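Local coordinates for adhesion and penetration protein autotransporter (PDB 3SYJ), which mediates bacterial aggregation, promotes adherence to and invasion of host cells, and probably acts as a serine protease on the bacterial surface, at residues Y9-D14 and G20-G25; N28-V31 and Q37-G40; P593-Y598 and R675-G680; S52-N57 and P221-D226. All coordinates share one frame; numbering follows the deposited sequence.

Interactions 1, 2 and 4 belong to the N-terminal S6 protease part of the passenger domain, whereas interaction 3 joins two loops of the beta-solenoid on which that part is docked. Interactions 1 and 4 are buried and made by apolar side chains: ring edge to ring edge between helix 9-17 and its following loop in interaction 1, valine methyls on a phenylalanine and a proline of strand 221-226 in interaction 4. Interaction 2 is partly buried and relies on backbone bonds of a bulged hairpin. Interaction 3 lies at the surface and combines a ring stack with a water bridge. Interaction 1 touches both interaction 2, through Phe22 and Ile29, and interaction 3, where Asp14 meets Ala597; interaction 4 touches none of them.

Interaction 1: Y9-D14 and G20-G25; sequences YQYYRD and GKFTVG
Tyr11 and Phe22 meet rim to rim, with CD1 of Tyr11 3.9 Å from CE2 of Phe22. The contact is made at the edges, each touching atom near the plane of the other ring, and the side chains are inclined to one another. The Phe22 ring has a second neighbour at its edge, CB of Asp14, which stands 4.1 Å from CD2 of Phe22. Tyr11 holds its CG anti to the carbonyl carbon (chi1 -81°), an orientation that carries the ring along the flank of the helix to Phe22, while its hydroxyl is hydrogen-bonded to the backbone N of Tyr32. A further aromatic partner, Phe15, packs edge-to-face with Phe22.

This is helix 9-17 of the S6 protease part and the loop that folds back on it before strand 29-32, a local reversal that places Gly20 close to the helix turn bearing Asp14. OD2 of Asp14 lies 3.5 Å from CA of Gly20, a close van der Waals approach, and the positive phi of Gly20 (49°) belongs to the turn of the chain at this point.

The polar contacts centre on the carboxylate of Asp14. One helical turn earlier, Gln10 NE2 donates to Asp14 OD1 at 2.9 Å in a bond that is nearly straight (164°). Asp14 OD1 lies in the amide plane of Gln10, while NE2 comes from above the carboxylate plane. OD1 also accepts from Ala597 N, and OD2 is bonded to His596 ND1 of the beta-solenoid loop.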
loop_
_atom_site.group_PDB
_atom_site.type_symbol
_atom_site.label_atom_id
_atom_site.label_comp_id
_atom_site.label_asym_id
_atom_site.label_seq_id
_atom_site.Cartn_x
_atom_site.Cartn_y
_atom_site.Cartn_z
ATOM N N TYR A 9 -32.195 -42.613 -25.354
ATOM C CA TYR A 9 -31.428 -43.109 -26.488
ATOM C C TYR A 9 -30.072 -42.423 -26.522
ATOM O O TYR A 9 -29.091 -43.006 -26.975
ATOM C CB TYR A 9 -32.175 -42.839 -27.793
ATOM C CG TYR A 9 -31.807 -43.756 -28.939
ATOM C CD1 TYR A 9 -31.737 -45.133 -28.769
ATOM C CD2 TYR A 9 -31.568 -43.245 -30.203
ATOM C CE1 TYR A 9 -31.418 -45.976 -29.835
ATOM C CE2 TYR A 9 -31.249 -44.074 -31.268
ATOM C CZ TYR A 9 -31.176 -45.429 -31.082
ATOM O OH TYR A 9 -30.855 -46.227 -32.151
ATOM N N GLN A 10 -30.015 -41.187 -26.025
ATOM C CA GLN A 10 -28.774 -40.418 -26.052
ATOM C C GLN A 10 -27.594 -41.161 -25.424
ATOM O O GLN A 10 -26.465 -41.048 -25.908
ATOM C CB GLN A 10 -28.948 -39.049 -25.399
ATOM C CG GLN A 10 -27.848 -38.065 -25.780
ATOM C CD GLN A 10 -27.868 -37.698 -27.265
ATOM O OE1 GLN A 10 -28.929 -37.468 -27.845
ATOM N NE2 GLN A 10 -26.687 -37.634 -27.880
ATOM N N TYR A 11 -27.848 -41.922 -24.360
ATOM C CA TYR A 11 -26.776 -42.682 -23.713
ATOM C C TYR A 11 -26.063 -43.577 -24.714
ATOM O O TYR A 11 -24.845 -43.599 -24.797
ATOM C CB TYR A 11 -27.321 -43.554 -22.582
ATOM C CG TYR A 11 -27.562 -42.829 -21.283
ATOM C CD1 TYR A 11 -26.503 -42.496 -20.442
ATOM C CD2 TYR A 11 -28.851 -42.504 -20.880
ATOM C CE1 TYR A 11 -26.730 -41.839 -19.239
ATOM C CE2 TYR A 11 -29.089 -41.855 -19.688
ATOM C CZ TYR A 11 -28.032 -41.525 -18.872
ATOM O OH TYR A 11 -28.287 -40.880 -17.689
ATOM N N TYR A 12 -26.840 -44.318 -25.478
ATOM C CA TYR A 12 -26.279 -45.264 -26.416
ATOM C C TYR A 12 -25.574 -44.571 -27.575
ATOM O O TYR A 12 -24.640 -45.112 -28.161
ATOM C CB TYR A 12 -27.397 -46.145 -26.949
ATOM C CG TYR A 12 -28.144 -46.921 -25.889
ATOM C CD1 TYR A 12 -27.664 -48.145 -25.424
ATOM C CD2 TYR A 12 -29.336 -46.444 -25.365
ATOM C CE1 TYR A 12 -28.356 -48.868 -24.462
ATOM C CE2 TYR A 12 -30.036 -47.158 -24.407
ATOM C CZ TYR A 12 -29.543 -48.368 -23.957
ATOM O OH TYR A 12 -30.245 -49.072 -23.003
ATOM N N ARG A 13 -26.044 -43.387 -27.932
ATOM C CA ARG A 13 -25.415 -42.640 -29.010
ATOM C C ARG A 13 -24.101 -42.038 -28.519
ATOM O O ARG A 13 -23.076 -42.165 -29.179
ATOM C CB ARG A 13 -26.348 -41.548 -29.532
ATOM C CG ARG A 13 -27.585 -42.061 -30.266
ATOM C CD ARG A 13 -27.235 -42.818 -31.534
ATOM N NE ARG A 13 -26.077 -42.240 -32.202
ATOM C CZ ARG A 13 -26.108 -41.124 -32.917
ATOM N NH1 ARG A 13 -27.261 -40.492 -33.047
ATOM N NH2 ARG A 13 -25.006 -40.639 -33.485
ATOM N N ASP A 14 -24.133 -41.395 -27.355
ATOM C CA ASP A 14 -22.933 -40.790 -26.779
ATOM C C ASP A 14 -21.856 -41.849 -26.547
ATOM O O ASP A 14 -20.671 -41.621 -26.820
ATOM C CB ASP A 14 -23.258 -40.058 -25.471
ATOM C CG ASP A 14 -23.929 -38.702 -25.705
ATOM O OD1 ASP A 14 -24.002 -38.270 -26.879
ATOM O OD2 ASP A 14 -24.379 -38.071 -24.718
ATOM N N GLY A 20 -20.833 -36.917 -24.729
ATOM C CA GLY A 20 -21.401 -36.725 -23.410
ATOM C C GLY A 20 -20.355 -37.044 -22.356
ATOM O O GLY A 20 -19.219 -36.570 -22.416
ATOM N N LYS A 21 -20.731 -37.866 -21.391
ATOM C CA LYS A 21 -19.832 -38.190 -20.301
ATOM C C LYS A 21 -18.906 -39.334 -20.675
ATOM O O LYS A 21 -17.995 -39.675 -19.921
ATOM C CB LYS A 21 -20.626 -38.511 -19.034
ATOM C CG LYS A 21 -20.916 -37.271 -18.213
ATOM C CD LYS A 21 -22.160 -37.405 -17.367
ATOM C CE LYS A 21 -22.339 -36.170 -16.499
ATOM N NZ LYS A 21 -23.777 -35.952 -16.166
ATOM N N PHE A 22 -19.121 -39.900 -21.857
ATOM C CA PHE A 22 -18.387 -41.094 -22.262
ATOM C C PHE A 22 -17.122 -40.790 -23.071
ATOM O O PHE A 22 -16.803 -41.464 -24.057
ATOM C CB PHE A 22 -19.319 -42.047 -23.004
ATOM C CG PHE A 22 -20.438 -42.582 -22.142
ATOM C CD1 PHE A 22 -20.171 -43.492 -21.121
ATOM C CD2 PHE A 22 -21.744 -42.158 -22.334
ATOM C CE1 PHE A 22 -21.188 -43.985 -20.322
ATOM C CE2 PHE A 22 -22.775 -42.649 -21.539
ATOM C CZ PHE A 22 -22.496 -43.569 -20.529
ATOM N N THR A 23 -16.401 -39.764 -22.639
ATOM C CA THR A 23 -15.142 -39.414 -23.258
ATOM C C THR A 23 -14.137 -40.496 -22.919
ATOM O O THR A 23 -14.274 -41.196 -21.908
ATOM C CB THR A 23 -14.643 -38.086 -22.728
ATOM O OG1 THR A 23 -14.740 -38.101 -21.303
ATOM C CG2 THR A 23 -15.490 -36.942 -23.275
ATOM N N VAL A 24 -13.122 -40.639 -23.758
ATOM C CA VAL A 24 -12.160 -41.711 -23.573
ATOM C C VAL A 24 -11.518 -41.598 -22.192
ATOM O O VAL A 24 -11.151 -40.501 -21.759
ATOM C CB VAL A 24 -11.085 -41.696 -24.676
ATOM C CG1 VAL A 24 -10.120 -42.846 -24.487
ATOM C CG2 VAL A 24 -11.744 -41.765 -26.042
ATOM N N GLY A 25 -11.415 -42.731 -21.496
ATOM C CA GLY A 25 -10.765 -42.777 -20.195
ATOM C C GLY A 25 -11.668 -42.478 -19.014
ATOM O O GLY A 25 -11.329 -42.817 -17.879
#

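Interaction 2: N28-V31 and Q37-G40; sequences NIKV and QLVG
Lys30 and Leu38 lie across the hairpin from one another with their stems at a slant, so that CB of Lys30 comes 4.0 Å from CD1 of Leu38. Leu38 sends CG anti to its own N (chi1 -177°), and this brings the CD1 branch back toward the opposite strand. The lysine touches with the base of its aliphatic chain and not with its amine.

Val31 and Val39 do not interlock; their CB atoms lie beside backbone oxygens. CB of Val39 stands 3.4 Å from O of Val31, and CB of Val31 3.7 Å from O of Gly40. The same two oxygens carry the pairing. Val31 and Gly40 form an antiparallel hydrogen-bonded pair in which Val31 N donates to Gly40 O at 2.9 Å, and Val39 N donates to Val31 O at 2.8 Å. A weak third bond runs from Gly40 N to Val31 O, so Val39 and Gly40 both face Val31: a classic beta bulge. The short strand segments run with N-to-C directions 123° apart.

A second bulge, of the G1 type, sets Asn28 and Ile29 against Ser42. This two-stranded hairpin follows helix 9-17 in the chain: Val39 rests against Pro208, Ile29 packs on Phe22 of the connecting loop, and Tyr11 of helix 9-17 touches Val31.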
loop_
_atom_site.group_PDB
_atom_site.type_symbol
_atom_site.label_atom_id
_atom_site.label_comp_id
_atom_site.label_asym_id
_atom_site.label_seq_id
_atom_site.Cartn_x
_atom_site.Cartn_y
_atom_site.Cartn_z
ATOM N N ASN A 28 -16.896 -44.229 -13.919
ATOM C CA ASN A 28 -18.002 -44.012 -13.005
ATOM C C ASN A 28 -19.072 -43.092 -13.574
ATOM O O ASN A 28 -19.420 -42.091 -12.955
ATOM C CB ASN A 28 -17.477 -43.443 -11.691
ATOM C CG ASN A 28 -16.420 -44.319 -11.083
ATOM O OD1 ASN A 28 -15.310 -43.873 -10.815
ATOM N ND2 ASN A 28 -16.746 -45.588 -10.895
ATOM N N ILE A 29 -19.584 -43.421 -14.756
ATOM C CA ILE A 29 -20.667 -42.636 -15.339
ATOM C C ILE A 29 -22.011 -43.168 -14.854
ATOM O O ILE A 29 -22.369 -44.321 -15.101
ATOM C CB ILE A 29 -20.629 -42.624 -16.884
ATOM C CG1 ILE A 29 -19.308 -42.044 -17.391
ATOM C CG2 ILE A 29 -21.783 -41.811 -17.449
ATOM C CD1 ILE A 29 -18.277 -43.093 -17.737
ATOM N N LYS A 30 -22.743 -42.326 -14.143
ATOM C CA LYS A 30 -24.060 -42.702 -13.664
ATOM C C LYS A 30 -25.053 -42.724 -14.819
ATOM O O LYS A 30 -25.061 -41.825 -15.658
ATOM C CB LYS A 30 -24.518 -41.743 -12.569
ATOM C CG LYS A 30 -23.754 -41.916 -11.258
ATOM C CD LYS A 30 -24.026 -40.750 -10.319
ATOM C CE LYS A 30 -23.193 -40.840 -9.046
ATOM N NZ LYS A 30 -23.527 -42.055 -8.256
ATOM N N VAL A 31 -25.873 -43.767 -14.865
ATOM C CA VAL A 31 -26.880 -43.911 -15.903
ATOM C C VAL A 31 -28.267 -43.982 -15.274
ATOM O O VAL A 31 -28.565 -44.913 -14.524
ATOM C CB VAL A 31 -26.628 -45.178 -16.731
ATOM C CG1 VAL A 31 -27.760 -45.401 -17.722
ATOM C CG2 VAL A 31 -25.287 -45.076 -17.440
ATOM N N GLN A 37 -34.273 -42.492 -12.265
ATOM C CA GLN A 37 -33.749 -43.388 -11.248
ATOM C C GLN A 37 -32.452 -44.051 -11.711
ATOM O O GLN A 37 -32.317 -44.443 -12.873
ATOM C CB GLN A 37 -34.790 -44.447 -10.894
ATOM C CG GLN A 37 -36.059 -43.887 -10.284
ATOM C CD GLN A 37 -37.190 -44.873 -10.387
ATOM O OE1 GLN A 37 -37.233 -45.674 -11.319
ATOM N NE2 GLN A 37 -38.110 -44.836 -9.428
ATOM N N LEU A 38 -31.502 -44.178 -10.793
ATOM C CA LEU A 38 -30.222 -44.799 -11.101
ATOM C C LEU A 38 -30.380 -46.250 -11.542
ATOM O O LEU A 38 -30.878 -47.084 -10.790
ATOM C CB LEU A 38 -29.309 -44.741 -9.881
ATOM C CG LEU A 38 -27.899 -45.298 -10.055
ATOM C CD1 LEU A 38 -27.080 -44.387 -10.965
ATOM C CD2 LEU A 38 -27.244 -45.457 -8.691
ATOM N N VAL A 39 -29.930 -46.548 -12.754
ATOM C CA VAL A 39 -29.952 -47.909 -13.267
ATOM C C VAL A 39 -28.656 -48.618 -12.905
ATOM O O VAL A 39 -28.649 -49.801 -12.568
ATOM C CB VAL A 39 -30.115 -47.927 -14.801
ATOM C CG1 VAL A 39 -30.042 -49.358 -15.333
ATOM C CG2 VAL A 39 -31.415 -47.249 -15.199
ATOM N N GLY A 40 -27.558 -47.872 -12.972
ATOM C CA GLY A 40 -26.244 -48.412 -12.688
ATOM C C GLY A 40 -25.163 -47.383 -12.937
ATOM O O GLY A 40 -25.433 -46.282 -13.420
#

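Interaction 3: P593-Y598 and R675-G680; sequences PTPHAY and RSDWTG
Asp677 OD2 is held by a salt bridge from Arg592 NH2 and by a water that donates to it at 2.8 Å; Pro595 CB packs 3.9 Å from it. That water also donates to His596 O at 3.2 Å and so bridges the segments. Both segments are loops projecting from the parallel beta-helix of the passenger domain, in its second beta-solenoid repeat region. The one at 675-680 links strands 669-675 and 682-688, which the Cys673-Cys684 disulfide ties together.

The apolar half of the contact is a face-to-face stack between the Tyr598 ring and the six-membered ring of Trp678, with centroids 3.8 Å apart and planes 16° from parallel. The overlap is displaced toward the rim, and the two side chains run at about a right angle. Both extend with CG anti to N (chi1 -177° for Tyr598 and -172° for Trp678), which carries the rings out between the loops. Glu85 of the protease part touches Trp678 and accepts a bond from Tyr598 N, placing the stack beside the docked domain.

An ST motif shapes the turn that carries Trp678: Ser676 OG accepts from Thr679 N at 3.0 Å and, weakly, from Trp678 N.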
loop_
_atom_site.group_PDB
_atom_site.type_symbol
_atom_site.label_atom_id
_atom_site.label_comp_id
_atom_site.label_asym_id
_atom_site.label_seq_id
_atom_site.Cartn_x
_atom_site.Cartn_y
_atom_site.Cartn_z
ATOM N N PRO A 593 -20.439 -25.897 -25.714
ATOM C CA PRO A 593 -21.336 -26.962 -25.258
ATOM C C PRO A 593 -20.592 -28.292 -25.195
ATOM O O PRO A 593 -19.716 -28.550 -26.023
ATOM C CB PRO A 593 -22.414 -27.001 -26.349
ATOM C CG PRO A 593 -22.346 -25.664 -27.019
ATOM C CD PRO A 593 -20.907 -25.260 -26.959
ATOM N N THR A 594 -20.908 -29.119 -24.210
ATOM C CA THR A 594 -20.390 -30.481 -24.200
ATOM C C THR A 594 -20.889 -31.155 -25.471
ATOM O O THR A 594 -22.050 -30.998 -25.834
ATOM C CB THR A 594 -20.904 -31.263 -22.980
ATOM O OG1 THR A 594 -20.502 -30.589 -21.784
ATOM C CG2 THR A 594 -20.358 -32.686 -22.979
ATOM N N PRO A 595 -20.012 -31.883 -26.174
ATOM C CA PRO A 595 -20.438 -32.608 -27.378
ATOM C C PRO A 595 -21.465 -33.698 -27.075
ATOM O O PRO A 595 -21.365 -34.360 -26.044
ATOM C CB PRO A 595 -19.140 -33.259 -27.866
ATOM C CG PRO A 595 -18.051 -32.426 -27.295
ATOM C CD PRO A 595 -18.551 -31.939 -25.976
ATOM N N HIS A 596 -22.431 -33.890 -27.969
ATOM C CA HIS A 596 -23.362 -35.011 -27.859
ATOM C C HIS A 596 -23.599 -35.623 -29.235
ATOM O O HIS A 596 -23.605 -34.918 -30.244
ATOM C CB HIS A 596 -24.697 -34.571 -27.244
ATOM C CG HIS A 596 -24.635 -34.299 -25.772
ATOM N ND1 HIS A 596 -24.487 -35.299 -24.835
ATOM C CD2 HIS A 596 -24.714 -33.140 -25.075
ATOM C CE1 HIS A 596 -24.468 -34.767 -23.625
ATOM N NE2 HIS A 596 -24.603 -33.459 -23.743
ATOM N N ALA A 597 -23.802 -36.935 -29.279
ATOM C CA ALA A 597 -24.056 -37.622 -30.541
ATOM C C ALA A 597 -25.261 -37.035 -31.280
ATOM O O ALA A 597 -26.317 -36.780 -30.681
ATOM C CB ALA A 597 -24.245 -39.096 -30.304
ATOM N N TYR A 598 -25.083 -36.828 -32.583
ATOM C CA TYR A 598 -26.088 -36.242 -33.468
ATOM C C TYR A 598 -27.339 -37.124 -33.537
ATOM O O TYR A 598 -27.233 -38.344 -33.542
ATOM C CB TYR A 598 -25.469 -36.104 -34.862
ATOM C CG TYR A 598 -26.317 -35.434 -35.935
ATOM C CD1 TYR A 598 -26.273 -34.060 -36.122
ATOM C CD2 TYR A 598 -27.131 -36.184 -36.781
ATOM C CE1 TYR A 598 -27.022 -33.437 -37.109
ATOM C CE2 TYR A 598 -27.892 -35.573 -37.777
ATOM C CZ TYR A 598 -27.831 -34.194 -37.935
ATOM O OH TYR A 598 -28.572 -33.564 -38.914
ATOM N N ARG A 675 -19.755 -22.981 -32.169
ATOM C CA ARG A 675 -19.477 -23.637 -33.442
ATOM C C ARG A 675 -20.100 -25.032 -33.495
ATOM O O ARG A 675 -20.020 -25.799 -32.538
ATOM C CB ARG A 675 -17.972 -23.721 -33.731
ATOM C CG ARG A 675 -17.662 -24.775 -34.789
ATOM C CD ARG A 675 -16.583 -24.383 -35.784
ATOM N NE ARG A 675 -15.287 -24.894 -35.376
ATOM C CZ ARG A 675 -14.350 -25.371 -36.195
ATOM N NH1 ARG A 675 -14.543 -25.433 -37.507
ATOM N NH2 ARG A 675 -13.209 -25.805 -35.678
ATOM N N SER A 676 -20.726 -25.359 -34.617
ATOM C CA SER A 676 -21.375 -26.650 -34.765
ATOM C C SER A 676 -20.343 -27.724 -35.038
ATOM O O SER A 676 -19.579 -27.616 -35.995
ATOM C CB SER A 676 -22.377 -26.603 -35.908
ATOM O OG SER A 676 -22.676 -27.908 -36.365
ATOM N N ASP A 677 -20.324 -28.761 -34.202
ATOM C CA ASP A 677 -19.463 -29.922 -34.431
ATOM C C ASP A 677 -19.817 -30.618 -35.744
ATOM O O ASP A 677 -18.962 -31.237 -36.392
ATOM C CB ASP A 677 -19.582 -30.929 -33.283
ATOM C CG ASP A 677 -18.872 -30.470 -32.023
ATOM O OD1 ASP A 677 -17.889 -29.709 -32.134
ATOM O OD2 ASP A 677 -19.286 -30.879 -30.918
ATOM N N TRP A 678 -21.085 -30.509 -36.131
ATOM C CA TRP A 678 -21.596 -31.248 -37.277
ATOM C C TRP A 678 -21.236 -30.602 -38.612
ATOM O O TRP A 678 -20.979 -31.300 -39.589
ATOM C CB TRP A 678 -23.114 -31.459 -37.172
ATOM C CG TRP A 678 -23.631 -32.385 -38.237
ATOM C CD1 TRP A 678 -24.232 -32.030 -39.411
ATOM C CD2 TRP A 678 -23.554 -33.817 -38.244
ATOM N NE1 TRP A 678 -24.543 -33.151 -40.143
ATOM C CE2 TRP A 678 -24.135 -34.261 -39.450
ATOM C CE3 TRP A 678 -23.054 -34.768 -37.348
ATOM C CZ2 TRP A 678 -24.229 -35.612 -39.781
ATOM C CZ3 TRP A 678 -23.146 -36.106 -37.678
ATOM C CH2 TRP A 678 -23.730 -36.517 -38.881
ATOM N N THR A 679 -21.211 -29.276 -38.651
ATOM C CA THR A 679 -20.942 -28.566 -39.896
ATOM C C THR A 679 -19.655 -27.737 -39.878
ATOM O O THR A 679 -19.157 -27.335 -40.930
ATOM C CB THR A 679 -22.079 -27.614 -40.231
ATOM O OG1 THR A 679 -22.124 -26.580 -39.240
ATOM C CG2 THR A 679 -23.407 -28.367 -40.241
ATOM N N GLY A 680 -19.124 -27.474 -38.689
ATOM C CA GLY A 680 -17.963 -26.617 -38.572
ATOM C C GLY A 680 -18.328 -25.145 -38.621
ATOM O O GLY A 680 -17.454 -24.293 -38.504
HETATM O O HOH W 1 -21.020 -33.130 -30.732
#

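Interaction 4: S52-N57 and P221-D226; sequences SVVSRN and PMFIYD
Val54 reaches strand 221-226 chiefly with CG2, which sits 3.6 Å from CZ of Phe223 and 3.9 Å from CG of Pro221; its CG1 lies 4.2 Å from the same Pro221 CG. CG2 meets the phenyl ring at its edge, near the ring plane, and thus bridges the Phe223 rim and the proline ring. Beside it, CG2 of Val53 is 4.1 Å from CE1 of Phe223. Val53 holds this methyl between its N and its carbonyl carbon, the crowded position, and the two side chains run past one another, pointing opposite ways.

The next shell fixes the loop. Ser55 OG donates to Asn57 OD1 at 2.7 Å, from above the carbonyl plane (42° out of it), and the same oxygen accepts from Val59 N. Val53 is paired through its backbone with Leu62, and Arg56 forms a salt bridge with Glu17, linking the loop to helix 9-17.

Val53, Val54, Pro221 and Phe223 are buried in the chymotrypsin-like protease part, with the side chain of Pro221 about 10 Å from that of Ser218, the probable nucleophile. Strand 221-226 lies between the antiparallel strands 151-155 and 231-238; Ile154 of the former touches both Val54 and Pro221, and Ile234 of the latter packs on Pro221.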
loop_
_atom_site.group_PDB
_atom_site.type_symbol
_atom_site.label_atom_id
_atom_site.label_comp_id
_atom_site.label_asym_id
_atom_site.label_seq_id
_atom_site.Cartn_x
_atom_site.Cartn_y
_atom_site.Cartn_z
ATOM N N SER A 52 -12.363 -44.892 -31.327
ATOM C CA SER A 52 -11.820 -44.365 -32.582
ATOM C C SER A 52 -11.209 -45.459 -33.483
ATOM O O SER A 52 -11.031 -45.255 -34.680
ATOM C CB SER A 52 -10.820 -43.232 -32.320
ATOM O OG SER A 52 -9.588 -43.729 -31.829
ATOM N N VAL A 53 -10.921 -46.625 -32.907
ATOM C CA VAL A 53 -10.379 -47.749 -33.678
ATOM C C VAL A 53 -11.454 -48.476 -34.489
ATOM O O VAL A 53 -11.150 -49.356 -35.304
ATOM C CB VAL A 53 -9.691 -48.782 -32.767
ATOM C CG1 VAL A 53 -8.658 -48.101 -31.890
ATOM C CG2 VAL A 53 -10.728 -49.509 -31.918
ATOM N N VAL A 54 -12.710 -48.114 -34.252
ATOM C CA VAL A 54 -13.829 -48.683 -34.997
ATOM C C VAL A 54 -14.169 -47.831 -36.216
ATOM O O VAL A 54 -14.266 -46.600 -36.124
ATOM C CB VAL A 54 -15.088 -48.811 -34.113
ATOM C CG1 VAL A 54 -16.271 -49.329 -34.936
ATOM C CG2 VAL A 54 -14.802 -49.715 -32.921
ATOM N N SER A 55 -14.353 -48.479 -37.358
ATOM C CA SER A 55 -14.652 -47.736 -38.569
ATOM C C SER A 55 -15.984 -47.021 -38.403
ATOM O O SER A 55 -16.871 -47.504 -37.712
ATOM C CB SER A 55 -14.677 -48.657 -39.789
ATOM O OG SER A 55 -15.733 -49.591 -39.692
ATOM N N ARG A 56 -16.107 -45.861 -39.032
ATOM C CA ARG A 56 -17.346 -45.098 -39.016
ATOM C C ARG A 56 -18.576 -45.929 -39.395
ATOM O O ARG A 56 -19.670 -45.680 -38.899
ATOM C CB ARG A 56 -17.231 -43.920 -39.978
ATOM C CG ARG A 56 -16.424 -42.753 -39.452
ATOM C CD ARG A 56 -17.300 -41.919 -38.543
ATOM N NE ARG A 56 -16.905 -42.091 -37.162
ATOM C CZ ARG A 56 -17.726 -42.013 -36.121
ATOM N NH1 ARG A 56 -19.029 -41.794 -36.289
ATOM N NH2 ARG A 56 -17.233 -42.181 -34.902
ATOM N N ASN A 57 -18.416 -46.893 -40.296
ATOM C CA ASN A 57 -19.563 -47.690 -40.726
ATOM C C ASN A 57 -19.843 -48.873 -39.809
ATOM O O ASN A 57 -20.738 -49.668 -40.072
ATOM C CB ASN A 57 -19.398 -48.165 -42.170
ATOM C CG ASN A 57 -18.243 -49.115 -42.338
ATOM O OD1 ASN A 57 -17.807 -49.757 -41.382
ATOM N ND2 ASN A 57 -17.734 -49.217 -43.560
ATOM N N PRO A 221 -17.388 -55.081 -33.982
ATOM C CA PRO A 221 -16.439 -55.588 -32.994
ATOM C C PRO A 221 -17.006 -55.670 -31.585
ATOM O O PRO A 221 -17.897 -54.919 -31.204
ATOM C CB PRO A 221 -15.336 -54.523 -32.999
ATOM C CG PRO A 221 -15.903 -53.334 -33.737
ATOM C CD PRO A 221 -17.322 -53.614 -34.081
ATOM N N MET A 222 -16.440 -56.571 -30.800
ATOM C CA MET A 222 -16.790 -56.704 -29.403
ATOM C C MET A 222 -15.466 -56.668 -28.649
ATOM O O MET A 222 -14.510 -57.336 -29.039
ATOM C CB MET A 222 -17.558 -58.015 -29.203
ATOM C CG MET A 222 -17.878 -58.396 -27.779
ATOM S SD MET A 222 -16.826 -59.715 -27.158
ATOM C CE MET A 222 -15.761 -58.765 -26.119
ATOM N N PHE A 223 -15.401 -55.859 -27.594
ATOM C CA PHE A 223 -14.151 -55.608 -26.886
ATOM C C PHE A 223 -14.227 -56.073 -25.447
ATOM O O PHE A 223 -15.283 -56.015 -24.824
ATOM C CB PHE A 223 -13.833 -54.110 -26.890
ATOM C CG PHE A 223 -13.758 -53.509 -28.257
ATOM C CD1 PHE A 223 -12.543 -53.407 -28.916
ATOM C CD2 PHE A 223 -14.902 -53.043 -28.887
ATOM C CE1 PHE A 223 -12.466 -52.850 -30.187
ATOM C CE2 PHE A 223 -14.835 -52.481 -30.153
ATOM C CZ PHE A 223 -13.608 -52.385 -30.804
ATOM N N ILE A 224 -13.100 -56.523 -24.907
ATOM C CA ILE A 224 -13.063 -56.952 -23.520
ATOM C C ILE A 224 -11.922 -56.265 -22.782
ATOM O O ILE A 224 -10.845 -56.043 -23.345
ATOM C CB ILE A 224 -12.983 -58.498 -23.396
ATOM C CG1 ILE A 224 -13.370 -58.961 -21.981
ATOM C CG2 ILE A 224 -11.607 -59.023 -23.831
ATOM C CD1 ILE A 224 -13.536 -60.462 -21.850
ATOM N N TYR A 225 -12.167 -55.892 -21.530
ATOM C CA TYR A 225 -11.129 -55.245 -20.747
ATOM C C TYR A 225 -10.317 -56.259 -19.947
ATOM O O TYR A 225 -10.862 -56.974 -19.105
ATOM C CB TYR A 225 -11.721 -54.206 -19.798
ATOM C CG TYR A 225 -10.661 -53.336 -19.133
ATOM C CD1 TYR A 225 -9.980 -52.375 -19.863
ATOM C CD2 TYR A 225 -10.346 -53.483 -17.789
ATOM C CE1 TYR A 225 -9.020 -51.573 -19.279
ATOM C CE2 TYR A 225 -9.383 -52.687 -17.190
ATOM C CZ TYR A 225 -8.720 -51.730 -17.945
ATOM O OH TYR A 225 -7.766 -50.920 -17.382
ATOM N N ASP A 226 -9.015 -56.312 -20.225
ATOM C CA ASP A 226 -8.072 -57.098 -19.437
ATOM C C ASP A 226 -7.572 -56.242 -18.274
ATOM O O ASP A 226 -6.828 -55.288 -18.478
ATOM C CB ASP A 226 -6.898 -57.544 -20.313
ATOM C CG ASP A 226 -5.980 -58.535 -19.614
ATOM O OD1 ASP A 226 -5.689 -58.352 -18.413
ATOM O OD2 ASP A 226 -5.538 -59.499 -20.273
#